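Local coordinates for protein putative nucleotide sugar epimerase/ dehydratase (Bordetella bronchiseptica, PDB 2Q1S) that binds NADH in a Rossmann fold and probably acts as a nucleotide-sugar epimerase or dehydratase in bacterial LPS O-antigen biosynthesis, at residues Asn233-Pro236 and Thr237-Lys241. Sequence-based numbering, arbitrary orientation.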
loop_
_atom_site.group_PDB
_atom_site.type_symbol
_atom_site.label_atom_id
_atom_site.label_comp_id
_atom_site.label_asym_id
_atom_site.label_seq_id
_atom_site.Cartn_x
_atom_site.Cartn_y
_atom_site.Cartn_z
ATOM N N ASN A 233 -9.144 10.391 -21.225
ATOM C CA ASN A 233 -8.192 11.465 -20.964
ATOM C C ASN A 233 -8.510 12.619 -21.914
ATOM O O ASN A 233 -9.175 12.419 -22.935
ATOM C CB ASN A 233 -6.777 10.943 -21.224
ATOM C CG ASN A 233 -6.200 10.208 -20.026
ATOM O OD1 ASN A 233 -6.073 10.784 -18.938
ATOM N ND2 ASN A 233 -5.803 8.956 -20.222
ATOM N N VAL A 234 -8.021 13.807 -21.572
ATOM C CA VAL A 234 -8.395 15.030 -22.272
ATOM C C VAL A 234 -7.980 15.004 -23.749
ATOM O O VAL A 234 -8.767 15.375 -24.615
ATOM C CB VAL A 234 -7.907 16.305 -21.545
ATOM C CG1 VAL A 234 -6.367 16.331 -21.412
ATOM C CG2 VAL A 234 -8.480 17.582 -22.184
ATOM N N THR A 235 -6.752 14.560 -24.029
ATOM C CA THR A 235 -6.297 14.572 -25.433
ATOM C C THR A 235 -7.141 13.725 -26.409
ATOM O O THR A 235 -7.642 14.267 -27.399
ATOM C CB THR A 235 -4.786 14.273 -25.544
ATOM O OG1 THR A 235 -4.072 15.171 -24.683
ATOM C CG2 THR A 235 -4.275 14.427 -26.978
ATOM N N PRO A 236 -7.296 12.405 -26.154
ATOM C CA PRO A 236 -8.133 11.623 -27.064
ATOM C C PRO A 236 -9.612 12.064 -27.094
ATOM O O PRO A 236 -10.282 11.928 -28.133
ATOM C CB PRO A 236 -7.957 10.185 -26.572
ATOM C CG PRO A 236 -7.599 10.334 -25.126
ATOM C CD PRO A 236 -6.705 11.546 -25.117
ATOM N N THR A 237 -10.085 12.613 -25.971
ATOM C CA THR A 237 -11.441 13.173 -25.935
ATOM C C THR A 237 -11.556 14.349 -26.884
ATOM O O THR A 237 -12.473 14.390 -27.710
ATOM C CB THR A 237 -11.837 13.588 -24.514
ATOM O OG1 THR A 237 -11.968 12.414 -23.721
ATOM C CG2 THR A 237 -13.188 14.286 -24.507
ATOM N N PHE A 238 -10.624 15.294 -26.761
ATOM C CA PHE A 238 -10.627 16.482 -27.621
ATOM C C PHE A 238 -10.439 16.141 -29.093
ATOM O O PHE A 238 -11.108 16.726 -29.945
ATOM C CB PHE A 238 -9.550 17.479 -27.194
ATOM C CG PHE A 238 -9.906 18.305 -25.991
ATOM C CD1 PHE A 238 -11.089 18.093 -25.275
ATOM C CD2 PHE A 238 -9.054 19.325 -25.594
ATOM C CE1 PHE A 238 -11.396 18.877 -24.166
ATOM C CE2 PHE A 238 -9.341 20.105 -24.477
ATOM C CZ PHE A 238 -10.520 19.886 -23.761
ATOM N N ILE A 239 -9.537 15.210 -29.392
ATOM C CA ILE A 239 -9.280 14.801 -30.785
ATOM C C ILE A 239 -10.535 14.182 -31.392
ATOM O O ILE A 239 -10.946 14.513 -32.525
ATOM C CB ILE A 239 -8.061 13.855 -30.899
ATOM C CG1 ILE A 239 -6.781 14.648 -30.612
ATOM C CG2 ILE A 239 -7.987 13.208 -32.284
ATOM C CD1 ILE A 239 -5.513 13.792 -30.519
ATOM N N TYR A 240 -11.154 13.296 -30.624
ATOM C CA TYR A 240 -12.381 12.664 -31.105
ATOM C C TYR A 240 -13.456 13.716 -31.417
ATOM O O TYR A 240 -14.008 13.734 -32.534
ATOM C CB TYR A 240 -12.911 11.627 -30.099
ATOM C CG TYR A 240 -14.222 11.016 -30.537
ATOM C CD1 TYR A 240 -14.259 10.003 -31.503
ATOM C CD2 TYR A 240 -15.435 11.490 -30.027
ATOM C CE1 TYR A 240 -15.479 9.471 -31.939
ATOM C CE2 TYR A 240 -16.643 10.948 -30.425
ATOM C CZ TYR A 240 -16.663 9.950 -31.389
ATOM O OH TYR A 240 -17.873 9.429 -31.795
ATOM N N LYS A 241 -13.730 14.598 -30.448
ATOM C CA LYS A 241 -14.806 15.593 -30.584
ATOM C C LYS A 241 -14.499 16.589 -31.706
ATOM O O LYS A 241 -15.405 17.002 -32.449
ATOM C CB LYS A 241 -15.068 16.307 -29.253
ATOM C CG LYS A 241 -15.784 15.425 -28.232
ATOM C CD LYS A 241 -15.920 16.061 -26.861
ATOM C CE LYS A 241 -17.108 15.414 -26.122
ATOM N NZ LYS A 241 -17.147 15.761 -24.677
#
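Thr237 gives two hydrogen bonds to the carbonyl oxygen of Asn233, closing the first turn of helix 234-243. Its OG1 lies 2.9 Å from Asn233 O and 42° out of the carbonyl plane, while its N approaches the same oxygen in that plane at 3.2 Å. OG1 reaches back because it sits opposite the carbonyl carbon, beside its own N (chi1 -68°). Phe238 N bonds to Val234 O at 2.8 Å, Ile239 N to Thr235 O at 2.9 Å and Tyr240 N to Pro236 O at 3.0 Å. Asn233 holds the N-cap position without a capping bond from its side chain, and its ND2 hydrogen-bonds to Glu216 OE2. Outside the backbone ladder, Val234 CG2 rests over one face of the Phe238 ring, 3.5 Å from the centroid, a CH-pi contact between residues one helical turn apart. Thr235 CG2 lies 3.8 Å from Ile239 CD1, the side chains side by side; both touch helix 343-356, and Phe238 packs on helix 293-304, which Thr235 also meets. Pro236 N has no hydrogen to donate, which costs no helical bond, because first-turn amides lack an acceptor four residues back within the helix. The two bonds from Thr237 to Asn233 O fasten the helix start, directly after Arg232, an NADH-binding residue.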